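Local coordinates for protein precorrin-2 dehydrogenase (Bacillus megaterium, PDB 3DFZ) that oxidises precorrin-2 to sirohydrochlorin with NAD+ as acceptor, a step on the routes to siroheme and, anaerobically, adenosylcobalamin, at residues B[117-122]-B[127-132]; B[34-39]-B[45-50]; B[133-136]-B[141-144]; B[80-83]-B[87-90]; B[49-54]-B[74-79]. All blocks are in the same frame, centred on the assembly; numbering follows the deposited sequence. Where two conformers were deposited one is given.

Contact 1: residues B[117-122]-B[127-132]; sequences LVNMAS and GNIQIP
Asn119 reaches over to Ile129 and holds its carbonyl: ND2 lies 2.8 Å from Ile129 O, and the N-H points almost straight at it (171°). The oxygen sits in the plane of the Asn119 amide, yet the donor stands 49° out of the carbonyl's own plane, so no lone pair is met squarely. The amide's other end, OD1, is packed at 3.3 Å against Ile131 CD1 and is also hydrogen-bonded to Arg46 of helix 41-50, which fixes how the group is turned. A second side-chain amide, from the other segment, acts as acceptor. Asn128 OD1 accepts from Val118 N at 2.9 Å, in the carbonyl plane, with CG tucked between the backbone N and the carbonyl carbon. Val118 O takes Ile129 N at 3.1 Å, a bent bond. Next to these polar bonds Leu117 CD2 packs on Ile129 CD1 at 3.8 Å.

Between Met120 and Gly127 direct N-H...O bonding gives out. Met120 CG still lies against Gly127 N, and a water links the backbones: it accepts from Met120 N and from Gly127 N (2.7 Å) and donates to Ile129 O (2.6 Å).

Residues 117-120 form a border strand of the parallel sheet in the NAD-binding domain, which has a Rossmann-type fold; 127-132 leads into strand 129-137, where Ile129 and Gln130 pair antiparallel with a strand of the second subunit, so that sheet runs on across the interface.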
# COMPACT_ATOMS: atom_id res chain seq x y z
N LEU B 117 -13.39 4.96 3.84
CA LEU B 117 -12.56 4.23 2.89
C LEU B 117 -13.37 3.85 1.67
O LEU B 117 -14.40 3.20 1.78
CB LEU B 117 -11.97 2.96 3.50
CG LEU B 117 -10.92 3.05 4.60
CD1 LEU B 117 -10.26 1.69 4.71
CD2 LEU B 117 -9.89 4.18 4.32
N VAL B 118 -12.88 4.26 0.51
CA VAL B 118 -13.51 3.95 -0.74
C VAL B 118 -12.49 3.85 -1.86
O VAL B 118 -11.59 4.68 -1.99
CB VAL B 118 -14.64 4.94 -1.10
CG1 VAL B 118 -14.13 6.38 -1.18
CG2 VAL B 118 -15.35 4.51 -2.39
N ASN B 119 -12.63 2.80 -2.66
CA ASN B 119 -11.86 2.64 -3.86
C ASN B 119 -12.76 2.91 -5.05
O ASN B 119 -13.76 2.24 -5.26
CB ASN B 119 -11.26 1.23 -3.91
CG ASN B 119 -10.57 0.94 -5.22
OD1 ASN B 119 -10.94 0.01 -5.91
ND2 ASN B 119 -9.59 1.76 -5.59
N MET B 120 -12.43 3.94 -5.81
CA MET B 120 -13.22 4.27 -6.98
C MET B 120 -12.49 3.65 -8.14
O MET B 120 -11.70 4.31 -8.83
CB MET B 120 -13.34 5.79 -7.14
CG MET B 120 -14.01 6.47 -5.96
SD MET B 120 -15.80 6.32 -6.07
CE MET B 120 -16.26 7.18 -4.57
N ALA B 121 -12.71 2.35 -8.32
CA ALA B 121 -11.96 1.53 -9.27
C ALA B 121 -12.22 1.98 -10.69
O ALA B 121 -11.30 2.01 -11.53
CB ALA B 121 -12.33 0.05 -9.08
N SER B 122 -13.47 2.37 -10.94
CA SER B 122 -13.96 2.70 -12.27
C SER B 122 -13.59 4.13 -12.67
O SER B 122 -14.28 4.72 -13.50
CB SER B 122 -15.48 2.49 -12.37
OG SER B 122 -15.84 1.12 -12.23
N GLY B 127 -10.82 7.71 -5.12
CA GLY B 127 -11.35 7.74 -3.76
C GLY B 127 -10.15 8.05 -2.91
O GLY B 127 -9.23 8.71 -3.36
N ASN B 128 -10.13 7.55 -1.68
CA ASN B 128 -8.93 7.64 -0.86
C ASN B 128 -8.15 6.32 -0.83
O ASN B 128 -7.14 6.20 -0.14
CB ASN B 128 -9.28 8.12 0.56
CG ASN B 128 -10.40 7.30 1.19
OD1 ASN B 128 -10.86 6.31 0.61
ND2 ASN B 128 -10.84 7.70 2.38
N ILE B 129 -8.64 5.34 -1.58
CA ILE B 129 -7.98 4.04 -1.72
C ILE B 129 -7.68 3.78 -3.21
O ILE B 129 -8.56 3.91 -4.06
CB ILE B 129 -8.81 2.83 -1.11
CG1 ILE B 129 -9.09 3.00 0.39
CG2 ILE B 129 -8.14 1.50 -1.40
CD1 ILE B 129 -7.87 2.97 1.31
N GLN B 130 -6.42 3.43 -3.49
CA GLN B 130 -6.00 2.96 -4.81
C GLN B 130 -5.46 1.55 -4.66
O GLN B 130 -4.87 1.21 -3.63
CB GLN B 130 -4.90 3.86 -5.41
CG GLN B 130 -5.37 5.18 -6.09
CD GLN B 130 -4.19 6.17 -6.34
OE1 GLN B 130 -4.42 7.35 -6.66
NE2 GLN B 130 -2.96 5.70 -6.15
N ILE B 131 -5.65 0.73 -5.68
CA ILE B 131 -5.04 -0.59 -5.70
C ILE B 131 -3.82 -0.62 -6.65
O ILE B 131 -3.97 -0.45 -7.86
CB ILE B 131 -6.06 -1.69 -6.01
CG1 ILE B 131 -7.07 -1.78 -4.85
CG2 ILE B 131 -5.35 -3.05 -6.16
CD1 ILE B 131 -8.44 -1.98 -5.29
N PRO B 132 -2.61 -0.83 -6.07
CA PRO B 132 -1.35 -0.84 -6.82
C PRO B 132 -1.23 -2.07 -7.76
O PRO B 132 -1.95 -3.02 -7.58
CB PRO B 132 -0.29 -0.92 -5.71
CG PRO B 132 -1.00 -1.63 -4.55
CD PRO B 132 -2.42 -1.17 -4.64
O HOH W 1 -9.89 5.31 -5.76

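Contact 2: residues B[34-39]-B[45-50]; sequences VLVVGG and RRIKGF
In the first beta-alpha unit of the Rossmann-type domain, Val34 and Val36 on strand 33-37 pack against Ile47 and Phe50 on helix 41-50. The two axes run nearly antiparallel (163°) and come within 10.2 Å, as expected of a helix lying on a sheet. Both valines point at the helix, while Leu35 between them faces the other side.

Val36 CG2 meets two partners: it lies 3.7 Å from Ile47 CG1 and also 3.7 Å from Phe50 CZ, arriving at the edge of the ring near its plane. Val36 CG1 lies 4.0 Å from Ile47 CD1. Val34 CG1 approaches Phe50 CE1 at 3.6 Å, obliquely. Phe50 gets there with CG wedged between its backbone N and carbonyl carbon (chi1 48°), which brings the ring back alongside Ile47 of its own helix; Ile47 CA lies over one face, toward the rim. Tyr23 of the second subunit meets the same ring edge-to-face.

Past the strand come Gly38 and the loop leading to Thr41 and Ile42, the probable NAD+ contacts. The helix is also tied by a hydrogen bond from Arg46 NE to Asn119 OD1, but the contact itself has no hydrogen bond or charge pair: it rests on buried hydrocarbon, by shape and dispersion.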
# COMPACT_ATOMS: atom_id res chain seq x y z
N VAL B 34 -17.28 -5.26 4.07
CA VAL B 34 -16.83 -4.78 2.75
C VAL B 34 -17.97 -4.75 1.73
O VAL B 34 -18.57 -5.78 1.43
CB VAL B 34 -15.67 -5.65 2.19
CG1 VAL B 34 -15.37 -5.31 0.73
CG2 VAL B 34 -14.40 -5.50 3.05
N LEU B 35 -18.25 -3.57 1.17
CA LEU B 35 -19.26 -3.44 0.11
C LEU B 35 -18.62 -3.29 -1.26
O LEU B 35 -17.86 -2.37 -1.50
CB LEU B 35 -20.21 -2.27 0.40
CG LEU B 35 -21.36 -2.01 -0.60
CD1 LEU B 35 -22.46 -3.07 -0.54
CD2 LEU B 35 -21.92 -0.62 -0.39
N VAL B 36 -18.92 -4.23 -2.15
CA VAL B 36 -18.56 -4.09 -3.54
C VAL B 36 -19.80 -3.68 -4.33
O VAL B 36 -20.78 -4.44 -4.45
CB VAL B 36 -17.93 -5.38 -4.11
CG1 VAL B 36 -17.52 -5.19 -5.58
CG2 VAL B 36 -16.72 -5.83 -3.26
N VAL B 37 -19.77 -2.43 -4.81
CA VAL B 37 -20.77 -1.90 -5.69
C VAL B 37 -20.36 -2.22 -7.12
O VAL B 37 -19.33 -1.73 -7.60
CB VAL B 37 -20.93 -0.39 -5.54
CG1 VAL B 37 -21.89 0.15 -6.59
CG2 VAL B 37 -21.40 -0.04 -4.15
N GLY B 38 -21.18 -3.04 -7.78
CA GLY B 38 -20.92 -3.55 -9.13
C GLY B 38 -20.73 -5.05 -9.11
O GLY B 38 -20.42 -5.63 -8.06
N GLY B 39 -20.89 -5.69 -10.27
CA GLY B 39 -20.77 -7.14 -10.39
C GLY B 39 -20.26 -7.65 -11.72
O GLY B 39 -20.57 -8.77 -12.13
N ARG B 45 -12.52 -8.98 -10.26
CA ARG B 45 -11.08 -8.88 -10.09
C ARG B 45 -10.75 -8.31 -8.70
O ARG B 45 -9.90 -8.86 -7.99
CB ARG B 45 -10.47 -8.06 -11.24
CG ARG B 45 -9.14 -7.36 -10.96
CD ARG B 45 -8.22 -7.24 -12.22
NE ARG B 45 -8.93 -7.23 -13.50
CZ ARG B 45 -9.35 -6.13 -14.14
NH1 ARG B 45 -9.16 -4.91 -13.62
NH2 ARG B 45 -9.98 -6.25 -15.31
N ARG B 46 -11.46 -7.24 -8.31
CA ARG B 46 -11.27 -6.63 -6.99
C ARG B 46 -11.53 -7.61 -5.82
O ARG B 46 -10.72 -7.69 -4.91
CB ARG B 46 -12.12 -5.37 -6.84
CG ARG B 46 -11.68 -4.17 -7.67
CD ARG B 46 -10.33 -3.59 -7.18
NE ARG B 46 -9.94 -2.33 -7.85
CZ ARG B 46 -9.34 -2.25 -9.03
NH1 ARG B 46 -9.05 -3.35 -9.72
NH2 ARG B 46 -9.04 -1.06 -9.54
N ILE B 47 -12.66 -8.33 -5.87
CA ILE B 47 -13.08 -9.31 -4.84
C ILE B 47 -12.06 -10.43 -4.66
O ILE B 47 -11.70 -10.78 -3.54
CB ILE B 47 -14.49 -9.92 -5.16
CG1 ILE B 47 -15.59 -8.87 -4.99
CG2 ILE B 47 -14.77 -11.14 -4.27
CD1 ILE B 47 -16.79 -9.08 -5.92
N LYS B 48 -11.59 -10.99 -5.78
CA LYS B 48 -10.48 -11.94 -5.76
C LYS B 48 -9.38 -11.54 -4.79
O LYS B 48 -8.91 -12.36 -4.03
CB LYS B 48 -9.88 -12.12 -7.15
CG LYS B 48 -10.20 -13.45 -7.79
CD LYS B 48 -10.40 -13.29 -9.31
CE LYS B 48 -10.68 -14.63 -10.01
NZ LYS B 48 -11.26 -14.45 -11.39
N GLY B 49 -9.01 -10.26 -4.81
CA GLY B 49 -7.97 -9.68 -3.96
C GLY B 49 -8.18 -9.82 -2.48
O GLY B 49 -7.22 -9.98 -1.72
N PHE B 50 -9.44 -9.78 -2.03
CA PHE B 50 -9.71 -9.84 -0.58
C PHE B 50 -10.64 -10.99 -0.12
O PHE B 50 -11.17 -10.99 1.01
CB PHE B 50 -10.14 -8.47 -0.02
CG PHE B 50 -11.20 -7.76 -0.83
CD1 PHE B 50 -12.54 -8.18 -0.77
CD2 PHE B 50 -10.88 -6.67 -1.63
CE1 PHE B 50 -13.53 -7.52 -1.51
CE2 PHE B 50 -11.86 -6.00 -2.38
CZ PHE B 50 -13.19 -6.43 -2.32

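Contact 3: residues B[133-136]-B[141-144]; sequences AQFS and SLAI
Ala133 O is gripped by two neighbours on the facing strand. Ile144 N binds it at 2.8 Å with the N-H well aligned (165°), and Ala143 CA comes to 3.2 Å in a C-H...O contact. The return bond of that pair, Ala133 N to Ile144 O, is equally short at 2.8 Å but more bent. Two residues on, Phe135 and Leu142 repeat the pattern: Leu142 N reaches Phe135 O at 3.0 Å, nearly head-on (177°), while Leu142 O takes Phe135 N and, at 3.1 Å, a C-H from Gln134 CA.

Strands 129-137 and 140-145 are thus the arms of an antiparallel beta hairpin, Ala133-Ile144 and Phe135-Leu142 being its hydrogen-bonded pairs. The second arm also pairs antiparallel with a strand of the second subunit, so the sheet runs on through the dimer.

On the face carrying Ala133, Phe135, Leu142 and Ile144, the side chains of Phe135 and Leu142 lie side by side, pointing the same way. Phe135 CZ presses on Leu142 CD1 at 3.4 Å, a tight fit, and Ile144 CD1 stands at the ring's edge, 4.4 Å from Phe135 CD2. A chi1 of 74° lays the ring across toward Leu142. Helix 151-164 covers this face through Ile157 and Leu161. On the other face Gln134 CG rests 4.0 Å from Ala143 CB, and Ser136 OG is hydrogen-bonded to Gly138 O in the hairpin's turn.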
# COMPACT_ATOMS: atom_id res chain seq x y z
N ALA B 133 -0.36 -2.05 -8.75
CA ALA B 133 -0.04 -3.30 -9.45
C ALA B 133 0.77 -4.13 -8.48
O ALA B 133 1.47 -3.58 -7.62
CB ALA B 133 0.74 -3.06 -10.76
N GLN B 134 0.64 -5.44 -8.56
CA GLN B 134 1.39 -6.30 -7.66
C GLN B 134 1.82 -7.52 -8.41
O GLN B 134 1.11 -7.98 -9.31
CB GLN B 134 0.51 -6.76 -6.48
CG GLN B 134 0.10 -5.66 -5.52
CD GLN B 134 -1.16 -6.00 -4.77
OE1 GLN B 134 -1.21 -6.98 -4.02
NE2 GLN B 134 -2.20 -5.18 -4.96
N PHE B 135 2.98 -8.04 -8.05
CA PHE B 135 3.30 -9.43 -8.40
C PHE B 135 3.97 -10.04 -7.21
O PHE B 135 4.45 -9.35 -6.32
CB PHE B 135 4.13 -9.59 -9.70
CG PHE B 135 5.59 -9.21 -9.54
CD1 PHE B 135 6.55 -10.17 -9.21
CD2 PHE B 135 5.99 -7.89 -9.68
CE1 PHE B 135 7.90 -9.81 -9.03
CE2 PHE B 135 7.32 -7.54 -9.52
CZ PHE B 135 8.28 -8.50 -9.18
N SER B 136 3.98 -11.36 -7.21
CA SER B 136 4.46 -12.11 -6.10
C SER B 136 5.52 -13.05 -6.65
O SER B 136 5.42 -13.49 -7.79
CB SER B 136 3.29 -12.89 -5.49
OG SER B 136 3.51 -13.15 -4.11
N SER B 141 6.46 -10.14 -2.18
CA SER B 141 5.46 -9.38 -2.83
C SER B 141 5.98 -7.97 -3.12
O SER B 141 6.56 -7.34 -2.27
CB SER B 141 4.20 -9.35 -1.95
OG SER B 141 3.22 -8.57 -2.55
N LEU B 142 5.76 -7.50 -4.34
CA LEU B 142 6.06 -6.13 -4.76
C LEU B 142 4.78 -5.42 -5.20
O LEU B 142 3.98 -5.96 -5.95
CB LEU B 142 7.11 -6.13 -5.92
CG LEU B 142 8.50 -6.65 -5.49
CD1 LEU B 142 9.51 -6.67 -6.63
CD2 LEU B 142 9.06 -5.82 -4.35
N ALA B 143 4.61 -4.19 -4.73
CA ALA B 143 3.50 -3.36 -5.15
C ALA B 143 4.04 -2.10 -5.83
O ALA B 143 4.94 -1.46 -5.32
CB ALA B 143 2.63 -3.02 -3.94
N ILE B 144 3.47 -1.75 -6.97
CA ILE B 144 3.91 -0.61 -7.76
C ILE B 144 2.76 0.32 -8.05
O ILE B 144 1.71 -0.13 -8.51
CB ILE B 144 4.45 -1.06 -9.15
CG1 ILE B 144 5.50 -2.17 -9.01
CG2 ILE B 144 4.95 0.18 -9.96
CD1 ILE B 144 5.02 -3.60 -9.26

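Contact 4: residues B[80-83]-B[87-90]; sequences KRKK and EDLL
The carboxylate of Asp88 is the flat group that Lys80 and Lys82 meet, and they meet it at its oxygens, with no atom of 80-83 lying over the middle of either face. Each lysine takes one oxygen. Lys82 comes in from the opposite direction to the aspartate side chain and ends with NZ 3.8 Å from Asp88 OD2. Lys80 crosses at a slant and brings NZ to 3.9 Å from Asp88 OD1. Both are long salt bridges, and the second is the less certain, since OD1 sits too near Lys80 in the model for its place to be trusted.

Asp88 lies in a 3-10 turn, and its chi1 of -65° sets CG beside the backbone N and directs the carboxylate at the lysines. OD2 has a further, weak hydrogen bond from Gly85 N in the connecting loop, which probably helps the chain fold back between Lys83 and Glu87. Lys82 approaches with a bent chain: CE, 3.4 Å from Asp88 OD2, is nearer to the oxygen than the ammonium is. The side chains of Lys80 and Asp88 both touch Val60 of strand 56-60.

Lys80 NZ and Lys82 NZ are 4.1 Å apart, with the one carboxylate shared between them. At a surface site and at such lengths the attraction is mostly electrostatic and only loosely directional. It probably partly offsets the positive charge gathered in 80-83, beside Pro62, a likely NAD+ contact which Lys83 touches, and such long contacts probably constrain the lysines only weakly.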
# COMPACT_ATOMS: atom_id res chain seq x y z
N LYS B 80 -26.52 -8.92 -3.07
CA LYS B 80 -27.75 -8.12 -3.02
C LYS B 80 -28.07 -7.81 -4.49
O LYS B 80 -27.36 -7.03 -5.13
CB LYS B 80 -27.48 -6.85 -2.19
CG LYS B 80 -28.66 -5.99 -1.77
CD LYS B 80 -28.50 -5.73 -0.24
CE LYS B 80 -29.24 -4.49 0.31
NZ LYS B 80 -30.74 -4.56 0.30
N ARG B 81 -29.10 -8.47 -5.03
CA ARG B 81 -29.39 -8.40 -6.47
C ARG B 81 -30.33 -7.26 -6.83
O ARG B 81 -31.52 -7.45 -7.01
CB ARG B 81 -29.92 -9.73 -7.01
CG ARG B 81 -28.83 -10.66 -7.42
CD ARG B 81 -29.28 -12.12 -7.46
NE ARG B 81 -28.14 -12.99 -7.76
CZ ARG B 81 -27.56 -13.82 -6.89
NH1 ARG B 81 -28.02 -13.92 -5.65
NH2 ARG B 81 -26.54 -14.58 -7.26
N LYS B 82 -29.74 -6.08 -6.94
CA LYS B 82 -30.45 -4.83 -7.13
C LYS B 82 -29.39 -3.74 -7.34
O LYS B 82 -28.18 -3.98 -7.18
CB LYS B 82 -31.33 -4.51 -5.91
CG LYS B 82 -30.57 -4.36 -4.60
CD LYS B 82 -31.43 -3.69 -3.55
CE LYS B 82 -30.60 -2.73 -2.70
NZ LYS B 82 -31.36 -1.49 -2.31
N LYS B 83 -29.83 -2.53 -7.69
CA LYS B 83 -28.95 -1.39 -7.73
C LYS B 83 -28.80 -0.87 -6.31
O LYS B 83 -29.69 -1.06 -5.48
CB LYS B 83 -29.48 -0.30 -8.66
CG LYS B 83 -29.62 -0.72 -10.14
CD LYS B 83 -29.45 0.46 -11.12
CE LYS B 83 -30.46 1.61 -10.90
NZ LYS B 83 -30.31 2.71 -11.93
N GLU B 87 -29.13 3.02 1.83
CA GLU B 87 -29.05 2.13 2.98
C GLU B 87 -27.78 1.28 2.96
O GLU B 87 -27.17 1.02 4.01
CB GLU B 87 -30.30 1.23 3.03
CG GLU B 87 -31.61 1.98 3.36
CD GLU B 87 -31.83 2.18 4.87
OE1 GLU B 87 -30.93 2.71 5.56
OE2 GLU B 87 -32.92 1.82 5.37
N ASP B 88 -27.36 0.89 1.76
CA ASP B 88 -26.21 0.00 1.55
C ASP B 88 -24.86 0.57 1.97
O ASP B 88 -23.89 -0.17 2.03
CB ASP B 88 -26.15 -0.45 0.08
CG ASP B 88 -27.33 -1.30 -0.31
OD1 ASP B 88 -27.90 -1.94 0.59
OD2 ASP B 88 -27.69 -1.35 -1.51
N LEU B 89 -24.81 1.86 2.29
CA LEU B 89 -23.54 2.56 2.47
C LEU B 89 -23.32 3.03 3.90
O LEU B 89 -22.34 3.72 4.18
CB LEU B 89 -23.45 3.76 1.52
CG LEU B 89 -23.99 3.63 0.09
CD1 LEU B 89 -24.28 5.01 -0.48
CD2 LEU B 89 -23.05 2.84 -0.83
N LEU B 90 -24.21 2.63 4.81
CA LEU B 90 -24.25 3.20 6.15
C LEU B 90 -23.23 2.65 7.15
O LEU B 90 -22.55 3.43 7.84
CB LEU B 90 -25.67 3.09 6.74
CG LEU B 90 -26.73 4.06 6.23
CD1 LEU B 90 -28.06 3.81 6.94
CD2 LEU B 90 -26.28 5.49 6.45

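Contact 5: residues B[49-54]-B[74-79]; sequences GFLQEG and KGQLRV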
# COMPACT_ATOMS: atom_id res chain seq x y z
N GLY B 49 -9.01 -10.26 -4.81
CA GLY B 49 -7.97 -9.68 -3.96
C GLY B 49 -8.18 -9.82 -2.48
O GLY B 49 -7.22 -9.98 -1.72
N PHE B 50 -9.44 -9.78 -2.03
CA PHE B 50 -9.71 -9.84 -0.58
C PHE B 50 -10.64 -10.99 -0.12
O PHE B 50 -11.17 -10.99 1.01
CB PHE B 50 -10.14 -8.47 -0.02
CG PHE B 50 -11.20 -7.76 -0.83
CD1 PHE B 50 -12.54 -8.18 -0.77
CD2 PHE B 50 -10.88 -6.67 -1.63
CE1 PHE B 50 -13.53 -7.52 -1.51
CE2 PHE B 50 -11.86 -6.00 -2.38
CZ PHE B 50 -13.19 -6.43 -2.32
N LEU B 51 -10.80 -11.98 -0.98
CA LEU B 51 -11.69 -13.11 -0.72
C LEU B 51 -11.20 -14.05 0.41
O LEU B 51 -12.02 -14.65 1.13
CB LEU B 51 -11.87 -13.89 -2.03
CG LEU B 51 -12.87 -15.03 -2.17
CD1 LEU B 51 -14.28 -14.55 -1.99
CD2 LEU B 51 -12.67 -15.62 -3.55
N GLN B 52 -9.88 -14.15 0.57
CA GLN B 52 -9.29 -14.95 1.63
C GLN B 52 -8.90 -14.10 2.85
O GLN B 52 -8.03 -14.50 3.64
CB GLN B 52 -8.05 -15.68 1.11
CG GLN B 52 -8.34 -16.70 0.03
CD GLN B 52 -7.30 -16.66 -1.07
OE1 GLN B 52 -6.38 -15.84 -1.04
NE2 GLN B 52 -7.44 -17.56 -2.04
N GLU B 53 -9.53 -12.94 3.03
CA GLU B 53 -9.12 -11.97 4.07
C GLU B 53 -9.96 -11.94 5.35
O GLU B 53 -9.62 -11.20 6.28
CB GLU B 53 -8.99 -10.55 3.49
CG GLU B 53 -7.92 -10.41 2.40
CD GLU B 53 -6.49 -10.65 2.91
OE1 GLU B 53 -6.11 -10.10 3.98
OE2 GLU B 53 -5.75 -11.39 2.23
N GLY B 54 -11.05 -12.72 5.40
CA GLY B 54 -11.87 -12.84 6.60
C GLY B 54 -12.86 -11.71 6.75
O GLY B 54 -13.37 -11.42 7.83
N LYS B 74 -20.44 -20.80 -2.63
CA LYS B 74 -19.43 -21.39 -1.76
C LYS B 74 -19.46 -20.76 -0.35
O LYS B 74 -18.75 -21.21 0.56
CB LYS B 74 -18.04 -21.27 -2.39
CG LYS B 74 -17.79 -22.29 -3.49
CD LYS B 74 -16.49 -21.98 -4.22
CE LYS B 74 -15.91 -23.23 -4.86
NZ LYS B 74 -14.78 -22.91 -5.78
N GLY B 75 -20.31 -19.73 -0.19
CA GLY B 75 -20.52 -19.05 1.10
C GLY B 75 -19.29 -18.28 1.53
O GLY B 75 -18.76 -18.49 2.63
N GLN B 76 -18.81 -17.40 0.64
CA GLN B 76 -17.63 -16.57 0.91
C GLN B 76 -18.02 -15.11 0.89
O GLN B 76 -17.30 -14.25 1.38
CB GLN B 76 -16.56 -16.84 -0.14
CG GLN B 76 -15.99 -18.24 -0.03
CD GLN B 76 -15.19 -18.62 -1.24
OE1 GLN B 76 -15.74 -18.84 -2.32
NE2 GLN B 76 -13.89 -18.70 -1.07
N LEU B 77 -19.16 -14.83 0.28
CA LEU B 77 -19.69 -13.48 0.24
C LEU B 77 -21.21 -13.54 0.18
O LEU B 77 -21.77 -14.62 -0.03
CB LEU B 77 -19.12 -12.70 -0.95
CG LEU B 77 -19.14 -13.28 -2.36
CD1 LEU B 77 -20.56 -13.22 -2.99
CD2 LEU B 77 -18.06 -12.55 -3.21
N ARG B 78 -21.85 -12.39 0.41
CA ARG B 78 -23.28 -12.21 0.18
C ARG B 78 -23.58 -11.29 -1.03
O ARG B 78 -22.89 -10.28 -1.25
CB ARG B 78 -23.98 -11.67 1.45
CG ARG B 78 -25.36 -11.08 1.20
CD ARG B 78 -26.18 -10.88 2.46
NE ARG B 78 -25.82 -9.68 3.19
CZ ARG B 78 -26.34 -8.47 2.96
NH1 ARG B 78 -27.23 -8.30 1.99
NH2 ARG B 78 -25.96 -7.43 3.71
N VAL B 79 -24.60 -11.64 -1.80
CA VAL B 79 -25.05 -10.85 -2.95
C VAL B 79 -26.42 -10.18 -2.67
O VAL B 79 -27.32 -10.79 -2.08
CB VAL B 79 -25.13 -11.73 -4.25
CG1 VAL B 79 -25.52 -10.89 -5.45
CG2 VAL B 79 -23.80 -12.40 -4.53
O HOH W 2 -14.62 -14.27 2.21
O HOH W 3 -12.83 -17.60 1.30
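Leu51, just past Phe50, sends its side chain across to Gln76 and Leu77. CB serves as the stem. With CG anti to the backbone N (chi1 -172°), the branch is carried toward the other segment, where CG comes to 4.0 Å from Gln76 NE2. From there the two methyls part company. CD1 does the closest packing, 3.7 Å from Gln76 CB, and it also looks toward Leu77 CD2 at 4.4 Å, a loose apolar touch. CD2 lies beside the amide end, 4.1 Å from Gln76 NE2. The extended Gln76 chain crosses the leucine at about a right angle, and Trp71 of helix 66-73 touches both.

Direct polar bonds across the gap are absent; water does that work. One molecule accepts from Gln76 NE2 at 2.8 Å and donates to Leu51 O at 3.1 Å. A second sits 2.8 Å from Leu51 O and bridges toward Gln76 O, although other acceptors compete for its protons.

Both segments change direction here. A type I turn runs from Phe50 to Glu53, and a Schellman motif at Gly75 ends helix 66-73 just before strand 77-80. The pairing of the C-terminal side of helix 41-50 with the start of outer strand 77-80, both at one end of the parallel sheet, belongs to the alternating beta-alpha layout of a Rossmann-type domain.

How the contacts relate
From the N terminus the contacts follow one another in series, and none encloses or crosses another. Contact 2 closes the short loop between strand 33-37 and helix 41-50. Contact 5 starts on that helix's last residues, sharing Gly49 and Phe50, and closes a longer loop through strand 56-60 and helix 66-73 to strand 77-80. Contact 4 adjoins it directly and folds the chain back at the surface, where Leu89 packs on Leu35. Contact 1 closes the turn after strand 117-120, at the opposite border of the sheet from strand 77-80, and leads straight into contact 3, the hairpin that, like 129-130, joins the second subunit.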